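PDB 1YAC: YCAC GENE product from Escherichia coli, which is probably a hydrolase, of unknown specificity, that assembles into an octamer and has the three-layer alpha-beta-alpha sandwich fold of the isochorismatase family. Local coordinates for residues Val15-His20 and Pro70-Gln75; Pro53-Thr58 and Lys101-Lys106; Pro80-Pro85 and Val97-Ala102. All coordinates share one frame; numbering follows the deposited sequence.

Contact 1 of 3, residues Val15-His20 and Pro70-Gln75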
# COMPACT_ATOMS: atom_id res chain seq x y z
N VAL A 15 -25.68 15.53 17.47
CA VAL A 15 -24.36 15.42 16.86
C VAL A 15 -23.33 16.16 17.70
O VAL A 15 -23.57 17.31 18.09
CB VAL A 15 -24.38 16.00 15.42
CG1 VAL A 15 -22.97 15.96 14.80
CG2 VAL A 15 -25.34 15.21 14.56
N LEU A 16 -22.23 15.49 18.04
CA LEU A 16 -21.16 16.11 18.82
C LEU A 16 -19.93 16.24 17.93
O LEU A 16 -19.40 15.22 17.47
CB LEU A 16 -20.79 15.27 20.06
CG LEU A 16 -21.86 14.67 20.97
CD1 LEU A 16 -21.20 14.11 22.23
CD2 LEU A 16 -22.93 15.67 21.32
N LEU A 17 -19.51 17.47 17.65
CA LEU A 17 -18.34 17.72 16.82
C LEU A 17 -17.24 18.19 17.76
O LEU A 17 -17.24 19.33 18.23
CB LEU A 17 -18.67 18.77 15.75
CG LEU A 17 -19.84 18.39 14.83
CD1 LEU A 17 -20.05 19.47 13.77
CD2 LEU A 17 -19.57 17.03 14.16
N VAL A 18 -16.27 17.30 17.99
CA VAL A 18 -15.20 17.55 18.94
C VAL A 18 -13.81 17.88 18.40
O VAL A 18 -13.13 17.03 17.81
CB VAL A 18 -15.07 16.32 19.90
CG1 VAL A 18 -14.20 16.66 21.11
CG2 VAL A 18 -16.45 15.81 20.33
N ASP A 19 -13.38 19.11 18.65
CA ASP A 19 -12.05 19.59 18.31
C ASP A 19 -11.56 19.54 16.86
O ASP A 19 -10.39 19.24 16.60
CB ASP A 19 -11.02 18.91 19.22
CG ASP A 19 -11.37 19.03 20.70
OD1 ASP A 19 -12.27 19.81 21.07
OD2 ASP A 19 -10.75 18.31 21.51
N HIS A 20 -12.45 19.82 15.91
CA HIS A 20 -12.04 19.88 14.50
C HIS A 20 -11.43 21.28 14.39
O HIS A 20 -12.06 22.22 13.87
CB HIS A 20 -13.26 19.75 13.57
CG HIS A 20 -13.84 18.36 13.51
ND1 HIS A 20 -14.98 18.00 14.21
CD2 HIS A 20 -13.49 17.28 12.77
CE1 HIS A 20 -15.30 16.76 13.90
NE2 HIS A 20 -14.41 16.29 13.04
N PRO A 70 -13.63 27.47 10.46
CA PRO A 70 -14.67 28.45 10.16
C PRO A 70 -16.02 27.91 9.67
O PRO A 70 -17.07 28.42 10.06
CB PRO A 70 -14.01 29.35 9.13
CG PRO A 70 -12.58 29.30 9.52
CD PRO A 70 -12.37 27.84 9.77
N GLU A 71 -15.99 26.88 8.82
CA GLU A 71 -17.21 26.31 8.29
C GLU A 71 -18.19 25.87 9.36
O GLU A 71 -19.38 26.20 9.31
CB GLU A 71 -16.92 25.13 7.35
CG GLU A 71 -16.28 25.51 6.03
CD GLU A 71 -14.76 25.49 6.08
OE1 GLU A 71 -14.20 25.42 7.20
OE2 GLU A 71 -14.12 25.53 5.01
N LEU A 72 -17.70 25.16 10.37
CA LEU A 72 -18.56 24.66 11.44
C LEU A 72 -19.13 25.80 12.27
O LEU A 72 -20.32 25.83 12.58
CB LEU A 72 -17.80 23.65 12.30
CG LEU A 72 -17.34 22.41 11.52
CD1 LEU A 72 -16.53 21.47 12.42
CD2 LEU A 72 -18.55 21.68 10.94
N LYS A 73 -18.27 26.75 12.61
CA LYS A 73 -18.66 27.92 13.38
C LYS A 73 -19.78 28.67 12.65
O LYS A 73 -20.81 29.03 13.24
CB LYS A 73 -17.44 28.82 13.51
CG LYS A 73 -17.47 29.82 14.63
CD LYS A 73 -16.09 30.45 14.69
CE LYS A 73 -15.01 29.36 14.83
NZ LYS A 73 -13.66 29.78 14.32
N ALA A 74 -19.58 28.87 11.35
CA ALA A 74 -20.55 29.57 10.50
C ALA A 74 -21.85 28.80 10.33
O ALA A 74 -22.93 29.39 10.27
CB ALA A 74 -19.92 29.86 9.13
N GLN A 75 -21.75 27.47 10.27
CA GLN A 75 -22.92 26.63 10.06
C GLN A 75 -23.82 26.44 11.28
O GLN A 75 -25.03 26.23 11.14
CB GLN A 75 -22.48 25.26 9.54
CG GLN A 75 -23.61 24.38 9.07
CD GLN A 75 -23.11 23.24 8.20
OE1 GLN A 75 -22.14 22.59 8.62
NE2 GLN A 75 -23.67 23.02 7.10

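Contact 2 of 3, residues Pro53-Thr58 and Lys101-Lys106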
# COMPACT_ATOMS: atom_id res chain seq x y z
N PRO A 53 -29.90 18.47 16.86
CA PRO A 53 -29.27 19.36 17.84
C PRO A 53 -27.78 19.06 17.76
O PRO A 53 -27.38 17.88 17.83
CB PRO A 53 -29.85 18.86 19.17
CG PRO A 53 -31.24 18.49 18.78
CD PRO A 53 -31.01 17.71 17.48
N THR A 54 -26.97 20.09 17.60
CA THR A 54 -25.52 19.93 17.43
C THR A 54 -24.73 20.68 18.50
O THR A 54 -25.10 21.78 18.90
CB THR A 54 -25.11 20.39 16.01
OG1 THR A 54 -25.82 19.59 15.05
CG2 THR A 54 -23.60 20.24 15.77
N ILE A 55 -23.67 20.04 18.98
CA ILE A 55 -22.80 20.60 20.00
C ILE A 55 -21.36 20.70 19.50
O ILE A 55 -20.79 19.72 19.02
CB ILE A 55 -22.86 19.74 21.27
CG1 ILE A 55 -24.28 19.80 21.84
CG2 ILE A 55 -21.87 20.23 22.32
CD1 ILE A 55 -24.53 18.73 22.84
N LEU A 56 -20.81 21.90 19.56
CA LEU A 56 -19.43 22.16 19.13
C LEU A 56 -18.56 22.33 20.37
O LEU A 56 -18.99 22.92 21.37
CB LEU A 56 -19.36 23.44 18.31
CG LEU A 56 -20.29 23.60 17.11
CD1 LEU A 56 -20.09 25.00 16.54
CD2 LEU A 56 -20.03 22.54 16.06
N THR A 57 -17.34 21.82 20.33
CA THR A 57 -16.44 21.97 21.46
C THR A 57 -15.01 22.01 20.94
O THR A 57 -14.72 21.47 19.88
CB THR A 57 -16.63 20.86 22.54
OG1 THR A 57 -15.81 21.14 23.68
CG2 THR A 57 -16.29 19.48 21.98
N THR A 58 -14.15 22.74 21.64
CA THR A 58 -12.75 22.87 21.24
C THR A 58 -11.87 22.73 22.47
O THR A 58 -12.32 22.92 23.60
CB THR A 58 -12.46 24.22 20.58
OG1 THR A 58 -12.74 25.27 21.52
CG2 THR A 58 -13.31 24.41 19.32
N LYS A 101 -26.88 16.52 27.47
CA LYS A 101 -28.11 16.06 28.11
C LYS A 101 -29.30 16.96 27.82
O LYS A 101 -30.44 16.49 27.73
CB LYS A 101 -27.90 15.86 29.61
CG LYS A 101 -26.92 14.71 29.92
CD LYS A 101 -26.78 14.46 31.41
CE LYS A 101 -25.87 13.27 31.64
NZ LYS A 101 -25.79 12.90 33.08
N ALA A 102 -29.05 18.26 27.62
CA ALA A 102 -30.12 19.22 27.34
C ALA A 102 -30.76 18.98 25.98
O ALA A 102 -31.86 19.48 25.72
CB ALA A 102 -29.60 20.64 27.42
N THR A 103 -30.07 18.28 25.08
CA THR A 103 -30.64 18.00 23.77
C THR A 103 -31.81 17.03 23.94
O THR A 103 -32.69 16.97 23.09
CB THR A 103 -29.62 17.36 22.80
OG1 THR A 103 -29.29 16.05 23.24
CG2 THR A 103 -28.35 18.19 22.69
N GLY A 104 -31.76 16.24 25.01
CA GLY A 104 -32.80 15.27 25.28
C GLY A 104 -32.74 14.07 24.36
O GLY A 104 -33.68 13.27 24.32
N LYS A 105 -31.63 13.92 23.63
CA LYS A 105 -31.46 12.82 22.68
C LYS A 105 -30.71 11.63 23.27
O LYS A 105 -29.70 11.79 23.93
CB LYS A 105 -30.74 13.30 21.41
CG LYS A 105 -31.40 14.51 20.76
CD LYS A 105 -32.88 14.30 20.54
CE LYS A 105 -33.52 15.53 19.95
NZ LYS A 105 -34.99 15.36 19.77
N LYS A 106 -31.23 10.43 22.99
CA LYS A 106 -30.64 9.18 23.46
C LYS A 106 -29.42 8.75 22.62
O LYS A 106 -28.49 8.10 23.13
CB LYS A 106 -31.71 8.09 23.41
CG LYS A 106 -31.26 6.67 23.70
CD LYS A 106 -30.82 6.52 25.11
CE LYS A 106 -30.78 5.07 25.53
NZ LYS A 106 -30.62 5.01 27.01

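Contact 3 of 3, residues Pro80-Pro85 and Val97-Ala102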
# COMPACT_ATOMS: atom_id res chain seq x y z
N PRO A 80 -24.53 25.10 21.03
CA PRO A 80 -23.70 25.24 22.22
C PRO A 80 -22.25 25.15 21.74
O PRO A 80 -21.91 24.31 20.91
CB PRO A 80 -24.07 24.01 23.03
CG PRO A 80 -25.50 23.85 22.72
CD PRO A 80 -25.55 24.06 21.24
N TYR A 81 -21.41 26.06 22.21
CA TYR A 81 -20.01 26.09 21.83
C TYR A 81 -19.21 26.11 23.12
O TYR A 81 -19.12 27.14 23.79
CB TYR A 81 -19.73 27.33 20.97
CG TYR A 81 -18.34 27.39 20.36
CD1 TYR A 81 -17.21 27.42 21.17
CD2 TYR A 81 -18.17 27.46 18.99
CE1 TYR A 81 -15.94 27.52 20.62
CE2 TYR A 81 -16.90 27.57 18.43
CZ TYR A 81 -15.79 27.60 19.25
OH TYR A 81 -14.54 27.74 18.70
N ILE A 82 -18.64 24.97 23.47
CA ILE A 82 -17.88 24.83 24.70
C ILE A 82 -16.38 24.82 24.43
O ILE A 82 -15.84 23.86 23.87
CB ILE A 82 -18.29 23.53 25.48
CG1 ILE A 82 -19.79 23.54 25.80
CG2 ILE A 82 -17.51 23.40 26.77
CD1 ILE A 82 -20.69 23.10 24.67
N ALA A 83 -15.73 25.94 24.72
CA ALA A 83 -14.28 26.06 24.55
C ALA A 83 -13.71 25.56 25.87
O ALA A 83 -13.82 26.24 26.89
CB ALA A 83 -13.88 27.52 24.31
N ARG A 84 -13.22 24.32 25.87
CA ARG A 84 -12.66 23.72 27.07
C ARG A 84 -11.26 24.25 27.32
O ARG A 84 -10.35 24.10 26.49
CB ARG A 84 -12.63 22.19 26.94
CG ARG A 84 -13.88 21.61 26.30
CD ARG A 84 -13.96 20.09 26.48
NE ARG A 84 -12.78 19.37 25.97
CZ ARG A 84 -12.51 19.17 24.69
NH1 ARG A 84 -13.32 19.64 23.75
NH2 ARG A 84 -11.42 18.50 24.34
N PRO A 85 -11.04 24.88 28.48
CA PRO A 85 -9.71 25.42 28.79
C PRO A 85 -8.70 24.37 29.23
O PRO A 85 -7.50 24.61 29.17
CB PRO A 85 -9.99 26.43 29.91
CG PRO A 85 -11.44 26.24 30.30
CD PRO A 85 -11.95 25.01 29.63
N VAL A 97 -21.31 18.21 29.12
CA VAL A 97 -22.28 17.17 29.46
C VAL A 97 -23.69 17.77 29.59
O VAL A 97 -24.67 17.21 29.09
CB VAL A 97 -21.90 16.40 30.76
CG1 VAL A 97 -22.92 15.30 31.03
CG2 VAL A 97 -20.52 15.77 30.63
N LYS A 98 -23.78 18.94 30.22
CA LYS A 98 -25.07 19.62 30.38
C LYS A 98 -25.70 19.89 29.01
O LYS A 98 -26.88 19.59 28.79
CB LYS A 98 -24.88 20.94 31.13
CG LYS A 98 -25.35 20.93 32.56
CD LYS A 98 -25.20 22.30 33.20
CE LYS A 98 -26.01 23.35 32.44
NZ LYS A 98 -25.89 24.70 33.07
N ALA A 99 -24.90 20.40 28.08
CA ALA A 99 -25.40 20.69 26.74
C ALA A 99 -25.87 19.40 26.06
O ALA A 99 -26.95 19.37 25.46
CB ALA A 99 -24.33 21.39 25.90
N VAL A 100 -25.08 18.33 26.19
CA VAL A 100 -25.45 17.05 25.59
C VAL A 100 -26.77 16.55 26.15
O VAL A 100 -27.69 16.23 25.40
CB VAL A 100 -24.37 15.98 25.82
CG1 VAL A 100 -24.87 14.61 25.32
CG2 VAL A 100 -23.08 16.36 25.11
N LYS A 101 -26.88 16.52 27.47
CA LYS A 101 -28.11 16.06 28.11
C LYS A 101 -29.30 16.96 27.82
O LYS A 101 -30.44 16.49 27.73
CB LYS A 101 -27.90 15.86 29.61
CG LYS A 101 -26.92 14.71 29.92
CD LYS A 101 -26.78 14.46 31.41
CE LYS A 101 -25.87 13.27 31.64
NZ LYS A 101 -25.79 12.90 33.08
N ALA A 102 -29.05 18.26 27.62
CA ALA A 102 -30.12 19.22 27.34
C ALA A 102 -30.76 18.98 25.98
O ALA A 102 -31.86 19.48 25.72
CB ALA A 102 -29.60 20.64 27.42

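Contact 1 of 3, residues Val15-His20 and Pro70-Gln75
L72 of the helix 70-75 divides its two methyls between L17 and H20, a compact case of one branched side chain serving two partners. CD2 of L72 meets CD1 of L17 at 3.9 Å, the two leucine chains running obliquely to one another. The other branch, CD1 of L72, lies 3.9 Å from CB of H20 and comes to the imidazole on a slant. Both leucines have CG beside the backbone N and carry CD1 fully extended (chi2 177° in L72), which in L17 sends this methyl out from the strand to the helix. H20 can share the same partner because the chain turns at D19, whose positive phi (58°) breaks the extended course of the strand. No hydrogen bond crosses the buried contact; NE2 of H20 is hydrogen-bonded to the carbonyl of A139, and E71 reaches outward to a salt bridge with R195 of a second subunit. Helix 33-49 packs alongside, with L43 against L17 and V40 against H20, and it also receives L41–E71 packing and the D45–Q75 hydrogen bond. Strand 54-59 adds L56 beside L17.

Contact 2 of 3, residues Pro53-Thr58 and Lys101-Lys106
T103 forms an ST turn near the C-terminal end of helix 94-102 and turns its methyl to P53 and I55, a proline just before a strand of the parallel sheet and an isoleucine within it. The example illustrates how a threonine can work with both of its branches. CG2 of T103 lies 3.9 Å from CB of P53 and, equally, 3.9 Å from CD1 of I55, whose chain approaches it obliquely; the methyl thus bridges the proline ring and the tip of the isoleucine. With OG1 placed between the backbone N and the carbonyl carbon (chi1 68°), the hydroxyl is left to the turn, where it also bonds to the carbonyl of V100. K105 comes to the same proline from another direction: its aliphatic chain crosses the ring at about a right angle, and CE rests 3.9 Å from CG of P53. A bend at chi2 (-51°) precedes the extended end of this lysine, whose NZ goes on to the carbonyl of N11. Replacing T103 by an alanine here would probably leave P53 and I55 without the methyl that joins them and the amide of K105 without its side-chain acceptor. G104, with positive phi, carries the chain between the two contact residues. In the ST turn itself, N of K105 donates to OG1 of T103 over 3.2 Å, with an N-H...O angle of 160°.

Contact 3 of 3, residues Pro80-Pro85 and Val97-Ala102
P80 and I82 pack on A99 in a small, purely apolar contact at the surface, where the strand at one margin of the chain's sheet meets the helix lying over it. As an example of strand-to-helix packing it is a spare one, burying 81 Å² over both sides: one methyl on the helix serves two side chains, a proline just before the strand and an isoleucine within it. CB of A99 stands 3.9 Å from CB of P80 and 4.2 Å from CG of the same proline, so the methyl meets the CB-CG bond of the ring. CD1 of I82 comes to the same CB of A99, also at 4.2 Å. Its approach depends on a folded chain: chi2 of I82 is 82°, which swings CD1 aside from the extended course and brings it closer to the alanine than CG1. With so short a side chain at A99, the backbones can draw near each other, the CA atoms of P80 and A99 being 6.6 Å apart. On its inner side the pair is flanked by I55 of the adjacent strand 54-59, which touches both I82 and A99, and N93 lies against I82 from the loop before the helix. Backbone hydrogen bonds between L56 and both P80 and I82 tie the strand to its neighbour. Further along, P85 packs on R177 of a third subunit. The helix links strand 81-84 to strand 107-112, passing over strands 54-59 and 13-18 on the way. This is a parallel beta-alpha-beta crossover that skips two strands, the connection that leads from one half of the sheet to the other in a three-layer, Rossmann-like alpha-beta-alpha sandwich.

From the N terminus, the chain opens contact 1 on strand 13-18, passes helix 33-49, and opens contact 2 on strand 54-59 before helix 70-75 closes contact 1; the two cross. Contact 3 begins later, on strand 81-84, in series with contact 1. It lies within the span of contact 2, and both end on helix 94-102 and its exit, sharing K101 and A102. The three strands are consecutive neighbours in one sheet: L17 N and I55 O, 2.9 Å apart, are probably hydrogen-bonded, as are T58 O and R84 N at 2.8 Å. Contact 1 joins the sheet to a helix on one face, contacts 2 and 3 on the other; the D19–R84 salt bridge links contacts 1 and 3.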